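PDB 1KJN: MTH0777 from Methanothermobacter thermautotrophicus, which is of unknown function but folds as a Rossmann-like alpha/beta domain of the DUF1890 family and assembles as a pair of identical subunits. Local coordinates for residues L10-C15 against V65-C70; V20-A25 against R49-A54; P87-A92 against E119-E124; A93-F98 against T104-I109. All blocks are in the same frame, centred on the assembly; numbering follows the deposited sequence.

Contact 1: L10-C15 against V65-C70; sequences LMVLGC and VDLESC
Leu10 begins the contact by reaching from strand 8-12, an inner strand of a Rossmann-like parallel sheet, to Cys70 on helix 67-73. The CG of Leu10 stands anti to the backbone N (chi1 178°), which swings the fork of the side chain toward the helix: Leu10 CD2 comes within 4.0 Å of Cys70 SG and Leu10 CD1 within 4.2 Å of the same sulfur. Selenomethionine Met11 turns to the other face of the sheet, against helix 21-34. Val12 then returns to the near face, where Val12 CG1 meets Leu67 CD2 at 4.2 Å, the two side chains crossing at about a right angle. These are ordinary van der Waals approaches, and Phe98 of helix 89-102 completes the cluster by touching Val12, Leu67 and Cys70 together. Past the strand, Leu13 packs on helix 21-34, and Gly14 N and Cys15 O are both hydrogen-bonded to the side-chain amide of Gln21. On the opposing segment, the turn that presents Leu67 and Cys70 is fixed by Asp66, the N-cap of the helix. Asp66 OD1 accepts from Ser69 OG through the anti lone pair, at 3.1 Å, and from Ser69 N at 2.9 Å, the latter donor lying 34° out of the carboxylate plane.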
loop_
_atom_site.group_PDB
_atom_site.type_symbol
_atom_site.label_atom_id
_atom_site.label_comp_id
_atom_site.label_asym_id
_atom_site.label_seq_id
_atom_site.Cartn_x
_atom_site.Cartn_y
_atom_site.Cartn_z
ATOM N N LEU A 10 -14.128 -8.704 10.501
ATOM C CA LEU A 10 -13.553 -7.431 10.925
ATOM C C LEU A 10 -12.042 -7.577 10.859
ATOM O O LEU A 10 -11.477 -8.563 11.352
ATOM C CB LEU A 10 -13.978 -7.054 12.350
ATOM C CG LEU A 10 -13.403 -5.750 12.916
ATOM C CD1 LEU A 10 -13.924 -4.577 12.100
ATOM C CD2 LEU A 10 -13.787 -5.599 14.396
HETATM N N MSE A 11 -11.407 -6.592 10.233
HETATM C CA MSE A 11 -9.964 -6.567 10.059
HETATM C C MSE A 11 -9.389 -5.371 10.805
HETATM O O MSE A 11 -9.733 -4.218 10.511
HETATM C CB MSE A 11 -9.622 -6.489 8.564
HETATM C CG MSE A 11 -8.123 -6.521 8.284
HETATM SE SE MSE A 11 -7.701 -6.746 6.384
HETATM C CE MSE A 11 -8.392 -8.532 6.168
ATOM N N VAL A 12 -8.471 -5.647 11.726
ATOM C CA VAL A 12 -7.858 -4.603 12.560
ATOM C C VAL A 12 -6.431 -4.334 12.120
ATOM O O VAL A 12 -5.642 -5.273 11.980
ATOM C CB VAL A 12 -7.838 -5.034 14.045
ATOM C CG1 VAL A 12 -7.226 -3.948 14.925
ATOM C CG2 VAL A 12 -9.253 -5.372 14.500
ATOM N N LEU A 13 -6.101 -3.055 11.921
ATOM C CA LEU A 13 -4.757 -2.679 11.488
ATOM C C LEU A 13 -3.992 -1.866 12.529
ATOM O O LEU A 13 -4.580 -1.107 13.305
ATOM C CB LEU A 13 -4.804 -1.889 10.169
ATOM C CG LEU A 13 -5.658 -2.466 9.038
ATOM C CD1 LEU A 13 -5.577 -1.542 7.822
ATOM C CD2 LEU A 13 -5.196 -3.864 8.670
ATOM N N GLY A 14 -2.671 -2.018 12.506
ATOM C CA GLY A 14 -1.808 -1.303 13.425
ATOM C C GLY A 14 -1.256 -0.042 12.784
ATOM O O GLY A 14 -1.593 0.270 11.633
ATOM N N CYS A 15 -0.422 0.696 13.514
ATOM C CA CYS A 15 0.148 1.919 12.962
ATOM C C CYS A 15 0.904 1.527 11.685
ATOM O O CYS A 15 1.583 0.498 11.633
ATOM C CB CYS A 15 1.079 2.613 13.964
ATOM S SG CYS A 15 2.799 2.038 13.952
ATOM N N VAL A 65 -14.100 1.874 9.491
ATOM C CA VAL A 65 -14.466 2.615 10.692
ATOM C C VAL A 65 -13.230 2.854 11.559
ATOM O O VAL A 65 -12.383 1.979 11.675
ATOM C CB VAL A 65 -15.436 1.792 11.573
ATOM C CG1 VAL A 65 -16.090 2.674 12.623
ATOM C CG2 VAL A 65 -16.478 1.098 10.732
ATOM N N ASP A 66 -13.169 4.017 12.206
ATOM C CA ASP A 66 -12.062 4.366 13.103
ATOM C C ASP A 66 -12.016 3.404 14.311
ATOM O O ASP A 66 -13.051 2.897 14.756
ATOM C CB ASP A 66 -12.216 5.837 13.530
ATOM C CG ASP A 66 -11.670 6.116 14.907
ATOM O OD1 ASP A 66 -12.481 6.110 15.856
ATOM O OD2 ASP A 66 -10.443 6.337 15.050
ATOM N N LEU A 67 -10.819 3.130 14.821
ATOM C CA LEU A 67 -10.660 2.199 15.950
ATOM C C LEU A 67 -11.577 2.440 17.138
ATOM O O LEU A 67 -12.290 1.538 17.566
ATOM C CB LEU A 67 -9.218 2.184 16.448
ATOM C CG LEU A 67 -8.173 1.479 15.595
ATOM C CD1 LEU A 67 -6.781 1.904 16.036
ATOM C CD2 LEU A 67 -8.345 -0.015 15.703
ATOM N N GLU A 68 -11.569 3.666 17.655
ATOM C CA GLU A 68 -12.390 3.999 18.815
ATOM C C GLU A 68 -13.878 3.932 18.522
ATOM O O GLU A 68 -14.657 3.440 19.343
ATOM C CB GLU A 68 -11.974 5.351 19.394
ATOM C CG GLU A 68 -10.561 5.296 19.981
ATOM C CD GLU A 68 -10.436 4.268 21.116
ATOM O OE1 GLU A 68 -11.209 4.364 22.093
ATOM O OE2 GLU A 68 -9.564 3.364 21.046
ATOM N N SER A 69 -14.274 4.369 17.330
ATOM C CA SER A 69 -15.682 4.310 16.963
ATOM C C SER A 69 -16.133 2.852 16.907
ATOM O O SER A 69 -17.197 2.511 17.419
ATOM C CB SER A 69 -15.922 4.990 15.623
ATOM O OG SER A 69 -15.583 6.361 15.710
ATOM N N CYS A 70 -15.303 1.987 16.326
ATOM C CA CYS A 70 -15.649 0.575 16.227
ATOM C C CYS A 70 -15.761 -0.028 17.627
ATOM O O CYS A 70 -16.685 -0.782 17.904
ATOM C CB CYS A 70 -14.597 -0.186 15.419
ATOM S SG CYS A 70 -15.023 -1.896 15.111
#

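Contact 2: V20-A25 against R49-A54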
loop_
_atom_site.group_PDB
_atom_site.type_symbol
_atom_site.label_atom_id
_atom_site.label_comp_id
_atom_site.label_asym_id
_atom_site.label_seq_id
_atom_site.Cartn_x
_atom_site.Cartn_y
_atom_site.Cartn_z
ATOM N N VAL A 20 4.553 -3.231 3.944
ATOM C CA VAL A 20 3.777 -4.428 3.608
ATOM C C VAL A 20 2.379 -4.451 4.206
ATOM O O VAL A 20 1.504 -5.146 3.671
ATOM C CB VAL A 20 4.447 -5.768 4.046
ATOM C CG1 VAL A 20 5.800 -5.958 3.371
ATOM C CG2 VAL A 20 4.530 -5.863 5.580
ATOM N N GLN A 21 2.134 -3.641 5.242
ATOM C CA GLN A 21 0.834 -3.698 5.920
ATOM C C GLN A 21 -0.414 -3.383 5.127
ATOM O O GLN A 21 -1.260 -4.254 4.951
ATOM C CB GLN A 21 0.829 -2.916 7.231
ATOM C CG GLN A 21 -0.349 -3.307 8.111
ATOM C CD GLN A 21 -0.372 -2.575 9.446
ATOM O OE1 GLN A 21 -1.049 -3.000 10.380
ATOM N NE2 GLN A 21 0.357 -1.463 9.538
ATOM N N ILE A 22 -0.553 -2.149 4.656
ATOM C CA ILE A 22 -1.742 -1.785 3.889
ATOM C C ILE A 22 -1.962 -2.748 2.712
ATOM O O ILE A 22 -3.034 -3.332 2.594
ATOM C CB ILE A 22 -1.683 -0.316 3.399
ATOM C CG1 ILE A 22 -1.510 0.593 4.609
ATOM C CG2 ILE A 22 -2.938 0.051 2.602
ATOM C CD1 ILE A 22 -2.482 0.318 5.728
ATOM N N PRO A 23 -0.927 -2.987 1.887
ATOM C CA PRO A 23 -1.116 -3.908 0.754
ATOM C C PRO A 23 -1.638 -5.291 1.168
ATOM O O PRO A 23 -2.584 -5.798 0.575
ATOM C CB PRO A 23 0.281 -3.996 0.151
ATOM C CG PRO A 23 0.787 -2.576 0.325
ATOM C CD PRO A 23 0.385 -2.312 1.798
ATOM N N LEU A 24 -1.037 -5.875 2.197
ATOM C CA LEU A 24 -1.459 -7.188 2.688
ATOM C C LEU A 24 -2.851 -7.165 3.332
ATOM O O LEU A 24 -3.577 -8.156 3.297
ATOM C CB LEU A 24 -0.437 -7.726 3.675
ATOM C CG LEU A 24 0.837 -8.268 3.038
ATOM C CD1 LEU A 24 1.824 -8.603 4.140
ATOM C CD2 LEU A 24 0.523 -9.490 2.145
ATOM N N ALA A 25 -3.213 -6.043 3.935
ATOM C CA ALA A 25 -4.532 -5.903 4.551
ATOM C C ALA A 25 -5.573 -5.995 3.431
ATOM O O ALA A 25 -6.555 -6.736 3.528
ATOM C CB ALA A 25 -4.639 -4.551 5.267
ATOM N N ARG A 49 -6.650 6.011 5.689
ATOM C CA ARG A 49 -6.422 6.842 4.502
ATOM C C ARG A 49 -5.560 6.122 3.485
ATOM O O ARG A 49 -5.709 6.340 2.291
ATOM C CB ARG A 49 -5.785 8.201 4.832
ATOM C CG ARG A 49 -6.609 9.091 5.743
ATOM C CD ARG A 49 -6.151 10.544 5.680
ATOM N NE ARG A 49 -6.588 11.127 4.421
ATOM C CZ ARG A 49 -7.687 11.866 4.263
ATOM N NH1 ARG A 49 -8.469 12.144 5.298
ATOM N NH2 ARG A 49 -8.063 12.241 3.043
ATOM N N LEU A 50 -4.633 5.291 3.954
ATOM C CA LEU A 50 -3.766 4.562 3.028
ATOM C C LEU A 50 -4.567 3.531 2.249
ATOM O O LEU A 50 -4.390 3.380 1.028
ATOM C CB LEU A 50 -2.599 3.904 3.764
ATOM C CG LEU A 50 -1.499 4.887 4.188
ATOM C CD1 LEU A 50 -0.487 4.207 5.095
ATOM C CD2 LEU A 50 -0.825 5.457 2.955
ATOM N N VAL A 51 -5.480 2.866 2.954
ATOM C CA VAL A 51 -6.343 1.856 2.360
ATOM C C VAL A 51 -7.225 2.516 1.303
ATOM O O VAL A 51 -7.333 2.006 0.205
ATOM C CB VAL A 51 -7.242 1.184 3.442
ATOM C CG1 VAL A 51 -8.306 0.282 2.775
ATOM C CG2 VAL A 51 -6.388 0.383 4.443
ATOM N N GLN A 52 -7.814 3.670 1.630
ATOM C CA GLN A 52 -8.685 4.382 0.696
ATOM C C GLN A 52 -7.973 4.846 -0.567
ATOM O O GLN A 52 -8.561 4.826 -1.645
ATOM C CB GLN A 52 -9.341 5.587 1.368
ATOM C CG GLN A 52 -10.420 5.234 2.366
ATOM C CD GLN A 52 -10.630 6.320 3.427
ATOM O OE1 GLN A 52 -11.249 6.077 4.467
ATOM N NE2 GLN A 52 -10.097 7.518 3.172
ATOM N N VAL A 53 -6.728 5.302 -0.447
ATOM C CA VAL A 53 -6.025 5.728 -1.648
ATOM C C VAL A 53 -5.506 4.520 -2.444
ATOM O O VAL A 53 -5.414 4.597 -3.668
ATOM C CB VAL A 53 -4.901 6.778 -1.363
ATOM C CG1 VAL A 53 -5.466 7.978 -0.588
ATOM C CG2 VAL A 53 -3.752 6.152 -0.637
ATOM N N ALA A 54 -5.231 3.398 -1.769
ATOM C CA ALA A 54 -4.755 2.192 -2.470
ATOM C C ALA A 54 -5.877 1.421 -3.183
ATOM O O ALA A 54 -5.614 0.627 -4.084
ATOM C CB ALA A 54 -3.996 1.259 -1.528
#
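The helical turn that holds Ile22 against Leu50 and Val51 is closed by a backbone hydrogen bond of 2.8 Å from Ala25 N to Gln21 O. Here two helices of the Rossmann-like fold, 21-34 and 45-54, pack across each other: their short segments cross at -62°, with axes 9.7 Å apart at the closest point. Ile22 is the centre of the contact and uses all of its branches. Ile22 CG1 runs across Leu50 at about a right angle, 3.6 Å from Leu50 CB and 3.8 Å from Leu50 CD1. With chi1 at -57°, Ile22 CG2 is placed anti to the backbone N and comes down on the backbone of the facing helix, where it lies 3.8 Å from Val51 N. All four touching residues are buried, and their side chains are apolar. The contact also lies beside the subunit boundary: Pro23 packs on Val53 of the second subunit, the reciprocal contact forms as well, and Leu50 meets His140 of the second subunit. Within the chain, Val51 continues onto Met64 of strand 63-66. Methyl groups finish the packing around Ile22, with Ile22 CG2 3.9 Å from Val51 CG2 and, one turn further along the helix, 4.4 Å from Ala54 CB.

Contact 3: P87-A92 against E119-E124; sequences PNDAAA and EELVNE
Leu121 buries by far the most surface here, packing on Asn88 and Ala92 with one methyl at the start of helix 89-102 and the other on the Pro87-Asn88 backbone that leads into it. The contact joins two neighbouring helices, 89-102 and 115-128, that cover the same face of a Rossmann-like parallel sheet. Leu121 CD2 presses on the backbone just where helix 89-102 begins, 3.6 Å from Asn88 C, while Leu121 CD1 rests 4.0 Å from Pro87 O. Ala92, one turn into the helix, points its methyl toward the leucine, and Ala92 CB stands 4.3 Å from Leu121 CD2. Leu121 also touches Ile110 of strand 105-111, so it is wedged between helix and sheet. Asp89 crosses Leu121 at a slant, Asp89 OD1 3.8 Å from Leu121 CD2. Asp89 OD1 has Glu120 OE1 5.8 Å away, and this proximity of like charges may be mildly unfavourable, though Asp89 and Glu120 are both exposed to solvent. Asn88 meets Leu121 with its backbone; its CB is directed away from helix 115-128, and the amide serves as N-cap. Asn88 OD1 accepts from Ala91 N at 3.0 Å, with an N-H...O angle of 163° and the donor almost in line with the carbonyl.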
loop_
_atom_site.group_PDB
_atom_site.type_symbol
_atom_site.label_atom_id
_atom_site.label_comp_id
_atom_site.label_asym_id
_atom_site.label_seq_id
_atom_site.Cartn_x
_atom_site.Cartn_y
_atom_site.Cartn_z
ATOM N N PRO A 87 2.083 -5.399 14.244
ATOM C CA PRO A 87 3.479 -4.961 14.072
ATOM C C PRO A 87 4.088 -4.582 15.425
ATOM O O PRO A 87 5.293 -4.331 15.520
ATOM C CB PRO A 87 3.359 -3.689 13.214
ATOM C CG PRO A 87 1.952 -3.675 12.718
ATOM C CD PRO A 87 1.139 -4.384 13.747
ATOM N N ASN A 88 3.264 -4.502 16.468
ATOM C CA ASN A 88 3.791 -4.103 17.771
ATOM C C ASN A 88 2.818 -4.285 18.935
ATOM O O ASN A 88 1.665 -4.652 18.734
ATOM C CB ASN A 88 4.224 -2.630 17.708
ATOM C CG ASN A 88 3.098 -1.712 17.260
ATOM O OD1 ASN A 88 1.919 -2.006 17.471
ATOM N ND2 ASN A 88 3.457 -0.594 16.643
ATOM N N ASP A 89 3.275 -3.893 20.127
ATOM C CA ASP A 89 2.500 -3.994 21.368
ATOM C C ASP A 89 1.145 -3.318 21.306
ATOM O O ASP A 89 0.164 -3.906 21.719
ATOM C CB ASP A 89 3.279 -3.414 22.570
ATOM C CG ASP A 89 4.471 -4.276 22.991
ATOM O OD1 ASP A 89 4.587 -5.448 22.560
ATOM O OD2 ASP A 89 5.307 -3.768 23.763
ATOM N N ALA A 90 1.093 -2.083 20.811
ATOM C CA ALA A 90 -0.176 -1.375 20.747
ATOM C C ALA A 90 -1.158 -2.153 19.896
ATOM O O ALA A 90 -2.312 -2.296 20.276
ATOM C CB ALA A 90 -0.005 0.049 20.197
ATOM N N ALA A 91 -0.701 -2.650 18.747
ATOM C CA ALA A 91 -1.570 -3.403 17.858
ATOM C C ALA A 91 -2.027 -4.696 18.513
ATOM O O ALA A 91 -3.192 -5.064 18.370
ATOM C CB ALA A 91 -0.892 -3.683 16.506
ATOM N N ALA A 92 -1.140 -5.363 19.262
ATOM C CA ALA A 92 -1.535 -6.613 19.927
ATOM C C ALA A 92 -2.614 -6.356 20.987
ATOM O O ALA A 92 -3.594 -7.098 21.067
ATOM C CB ALA A 92 -0.339 -7.341 20.529
ATOM N N GLU A 119 9.062 -12.895 18.458
ATOM C CA GLU A 119 8.900 -13.872 19.534
ATOM C C GLU A 119 8.053 -13.337 20.682
ATOM O O GLU A 119 7.125 -14.003 21.136
ATOM C CB GLU A 119 10.262 -14.334 20.051
ATOM C CG GLU A 119 10.199 -15.620 20.866
ATOM C CD GLU A 119 11.557 -16.047 21.412
ATOM O OE1 GLU A 119 12.573 -15.936 20.679
ATOM O OE2 GLU A 119 11.605 -16.506 22.576
ATOM N N GLU A 120 8.352 -12.120 21.122
ATOM C CA GLU A 120 7.609 -11.487 22.207
ATOM C C GLU A 120 6.145 -11.314 21.811
ATOM O O GLU A 120 5.243 -11.628 22.584
ATOM C CB GLU A 120 8.203 -10.121 22.528
ATOM C CG GLU A 120 9.696 -10.143 22.821
ATOM C CD GLU A 120 10.325 -8.748 22.841
ATOM O OE1 GLU A 120 9.845 -7.845 22.112
ATOM O OE2 GLU A 120 11.316 -8.558 23.581
ATOM N N LEU A 121 5.912 -10.833 20.594
ATOM C CA LEU A 121 4.552 -10.625 20.101
ATOM C C LEU A 121 3.811 -11.955 19.972
ATOM O O LEU A 121 2.648 -12.074 20.346
ATOM C CB LEU A 121 4.586 -9.870 18.770
ATOM C CG LEU A 121 4.986 -8.401 18.910
ATOM C CD1 LEU A 121 5.309 -7.794 17.559
ATOM C CD2 LEU A 121 3.881 -7.635 19.584
ATOM N N VAL A 122 4.516 -12.971 19.496
ATOM C CA VAL A 122 3.940 -14.299 19.339
ATOM C C VAL A 122 3.558 -14.846 20.708
ATOM O O VAL A 122 2.431 -15.303 20.902
ATOM C CB VAL A 122 4.929 -15.253 18.624
ATOM C CG1 VAL A 122 4.490 -16.701 18.766
ATOM C CG2 VAL A 122 5.041 -14.879 17.143
ATOM N N ASN A 123 4.473 -14.749 21.671
ATOM C CA ASN A 123 4.197 -15.252 23.024
ATOM C C ASN A 123 3.017 -14.527 23.647
ATOM O O ASN A 123 2.123 -15.152 24.217
ATOM C CB ASN A 123 5.424 -15.109 23.918
ATOM C CG ASN A 123 6.539 -16.029 23.508
ATOM O OD1 ASN A 123 6.294 -17.113 22.982
ATOM N ND2 ASN A 123 7.776 -15.599 23.727
ATOM N N GLU A 124 2.994 -13.210 23.468
ATOM C CA GLU A 124 1.933 -12.372 23.998
ATOM C C GLU A 124 0.543 -12.805 23.524
ATOM O O GLU A 124 -0.377 -12.948 24.334
ATOM C CB GLU A 124 2.192 -10.911 23.631
ATOM C CG GLU A 124 1.062 -9.952 23.999
ATOM C CD GLU A 124 0.837 -9.823 25.498
ATOM O OE1 GLU A 124 0.901 -10.833 26.228
ATOM O OE2 GLU A 124 0.582 -8.693 25.947
#

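Contact 4: A93-F98 against T104-I109; sequences AYLVTF and TETLAI
Apolar packing carries this contact, and nearly all of it runs through Leu95, which projects from helix 93-98 onto Thr106 and Ala108. An extended first torsion (chi1 178°) carries CG of Leu95 out opposite the backbone N, taking the side chain away from the helix so that the two methyls divide between two residues of the strand. Leu95 CD2 settles on Ala108, 3.7 Å from Ala108 CB and 4.0 Å from Ala108 CA, and brushes the intervening peptide at 4.3 Å from Leu107 O. Leu95 CD1 lies 4.1 Å from Thr106 CG2; here the leucine and threonine side chains lie side by side, pointing in contrary senses.

This is the return half of a beta-alpha-beta unit in which helix 89-102 links strand 81-86 to strand 105-111. The helix and strand segments run antiparallel, at 177°, with their axes 10.3 Å apart and with Leu95, Thr106 and Ala108 meeting between them. Leu107, whose CB points away from the helix, packs on Phe152 of helix 143-153 on the other face of the sheet.

Hydrogen bonding stays within each element or goes to neighbours. The strand is paired on one side through Leu107 with Leu82 and Gly84, and on the other Thr106 and Ala108 both bond to the backbone of Glu132. On the helix, Tyr94 OH is hydrogen-bonded to Glu68 OE2, and the turn that includes Leu95 is closed by Phe98 N donating to Tyr94 O at 2.9 Å.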
loop_
_atom_site.group_PDB
_atom_site.type_symbol
_atom_site.label_atom_id
_atom_site.label_comp_id
_atom_site.label_asym_id
_atom_site.label_seq_id
_atom_site.Cartn_x
_atom_site.Cartn_y
_atom_site.Cartn_z
ATOM N N ALA A 93 -2.492 -5.259 21.731
ATOM C CA ALA A 93 -3.500 -4.950 22.756
ATOM C C ALA A 93 -4.858 -4.708 22.112
ATOM O O ALA A 93 -5.872 -5.164 22.620
ATOM C CB ALA A 93 -3.074 -3.740 23.613
ATOM N N TYR A 94 -4.888 -3.996 20.986
ATOM C CA TYR A 94 -6.159 -3.744 20.311
ATOM C C TYR A 94 -6.801 -5.061 19.885
ATOM O O TYR A 94 -8.000 -5.257 20.070
ATOM C CB TYR A 94 -5.974 -2.833 19.096
ATOM C CG TYR A 94 -6.249 -1.372 19.392
ATOM C CD1 TYR A 94 -5.234 -0.419 19.320
ATOM C CD2 TYR A 94 -7.522 -0.945 19.763
ATOM C CE1 TYR A 94 -5.482 0.926 19.616
ATOM C CE2 TYR A 94 -7.780 0.393 20.055
ATOM C CZ TYR A 94 -6.755 1.321 19.983
ATOM O OH TYR A 94 -7.016 2.639 20.283
ATOM N N LEU A 95 -6.003 -5.962 19.309
ATOM C CA LEU A 95 -6.523 -7.248 18.865
ATOM C C LEU A 95 -7.117 -8.006 20.053
ATOM O O LEU A 95 -8.157 -8.644 19.917
ATOM C CB LEU A 95 -5.431 -8.094 18.189
ATOM C CG LEU A 95 -5.897 -9.484 17.727
ATOM C CD1 LEU A 95 -7.096 -9.328 16.783
ATOM C CD2 LEU A 95 -4.773 -10.283 17.072
ATOM N N VAL A 96 -6.456 -7.931 21.207
ATOM C CA VAL A 96 -6.928 -8.614 22.415
ATOM C C VAL A 96 -8.304 -8.071 22.792
ATOM O O VAL A 96 -9.252 -8.834 22.994
ATOM C CB VAL A 96 -5.939 -8.412 23.610
ATOM C CG1 VAL A 96 -6.545 -8.965 24.932
ATOM C CG2 VAL A 96 -4.624 -9.115 23.321
ATOM N N THR A 97 -8.424 -6.747 22.777
ATOM C CA THR A 97 -9.679 -6.098 23.131
ATOM C C THR A 97 -10.781 -6.518 22.167
ATOM O O THR A 97 -11.853 -6.934 22.594
ATOM C CB THR A 97 -9.556 -4.562 23.132
ATOM O OG1 THR A 97 -8.546 -4.151 24.067
ATOM C CG2 THR A 97 -10.887 -3.928 23.522
ATOM N N PHE A 98 -10.515 -6.430 20.869
ATOM C CA PHE A 98 -11.524 -6.800 19.890
ATOM C C PHE A 98 -11.922 -8.265 19.993
ATOM O O PHE A 98 -13.074 -8.618 19.777
ATOM C CB PHE A 98 -11.040 -6.491 18.466
ATOM C CG PHE A 98 -11.133 -5.031 18.093
ATOM C CD1 PHE A 98 -12.372 -4.420 17.913
ATOM C CD2 PHE A 98 -9.979 -4.276 17.884
ATOM C CE1 PHE A 98 -12.454 -3.082 17.522
ATOM C CE2 PHE A 98 -10.055 -2.935 17.494
ATOM C CZ PHE A 98 -11.288 -2.338 17.311
ATOM N N THR A 104 -14.903 -14.888 18.633
ATOM C CA THR A 104 -15.097 -15.665 17.414
ATOM C C THR A 104 -13.775 -16.186 16.856
ATOM O O THR A 104 -12.738 -16.076 17.515
ATOM C CB THR A 104 -15.796 -14.815 16.355
ATOM O OG1 THR A 104 -16.208 -15.644 15.265
ATOM C CG2 THR A 104 -14.857 -13.714 15.839
ATOM N N GLU A 105 -13.819 -16.789 15.667
ATOM C CA GLU A 105 -12.599 -17.298 15.040
ATOM C C GLU A 105 -11.707 -16.085 14.803
ATOM O O GLU A 105 -12.109 -15.128 14.147
ATOM C CB GLU A 105 -12.902 -18.020 13.721
ATOM C CG GLU A 105 -11.660 -18.642 13.102
ATOM C CD GLU A 105 -11.957 -19.518 11.889
ATOM O OE1 GLU A 105 -12.481 -19.002 10.878
ATOM O OE2 GLU A 105 -11.641 -20.723 11.943
ATOM N N THR A 106 -10.499 -16.139 15.343
ATOM C CA THR A 106 -9.579 -15.017 15.262
ATOM C C THR A 106 -8.211 -15.348 14.661
ATOM O O THR A 106 -7.664 -16.428 14.889
ATOM C CB THR A 106 -9.374 -14.443 16.676
ATOM O OG1 THR A 106 -10.654 -14.110 17.239
ATOM C CG2 THR A 106 -8.475 -13.208 16.641
ATOM N N LEU A 107 -7.633 -14.370 13.966
ATOM C CA LEU A 107 -6.344 -14.541 13.326
ATOM C C LEU A 107 -5.413 -13.375 13.568
ATOM O O LEU A 107 -5.770 -12.214 13.338
ATOM C CB LEU A 107 -6.518 -14.740 11.814
ATOM C CG LEU A 107 -5.222 -14.749 10.995
ATOM C CD1 LEU A 107 -4.353 -15.937 11.391
ATOM C CD2 LEU A 107 -5.521 -14.766 9.501
ATOM N N ALA A 108 -4.213 -13.692 14.043
ATOM C CA ALA A 108 -3.201 -12.681 14.289
ATOM C C ALA A 108 -2.139 -12.827 13.223
ATOM O O ALA A 108 -1.663 -13.935 12.981
ATOM C CB ALA A 108 -2.593 -12.870 15.629
ATOM N N ILE A 109 -1.788 -11.715 12.573
ATOM C CA ILE A 109 -0.752 -11.707 11.536
ATOM C C ILE A 109 0.353 -10.813 12.120
ATOM O O ILE A 109 0.238 -9.576 12.184
ATOM C CB ILE A 109 -1.312 -11.173 10.202
ATOM C CG1 ILE A 109 -2.318 -12.188 9.638
ATOM C CG2 ILE A 109 -0.182 -10.909 9.187
ATOM C CD1 ILE A 109 -3.105 -11.720 8.429
#

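All four contacts belong to one parallel sheet and its flanking helices. Along the chain, contact 2 is nested inside the loop closed by contact 1, and contact 4 inside that of contact 3, so the first pair ties together the early half of the fold and the second pair the later half. Contacts 3 and 4 share helix 89-102, their centres about 11 Å apart. Contact 1 is also about 11 Å from contact 4, centre to centre, and the two touch through helices 67-73 and 89-102. Contacts 2 and 4 lie about 19 Å apart between centres, on opposite sides of the chain's centre. Contact 2 alone approaches the second subunit; no other chain touches contacts 1, 3 and 4.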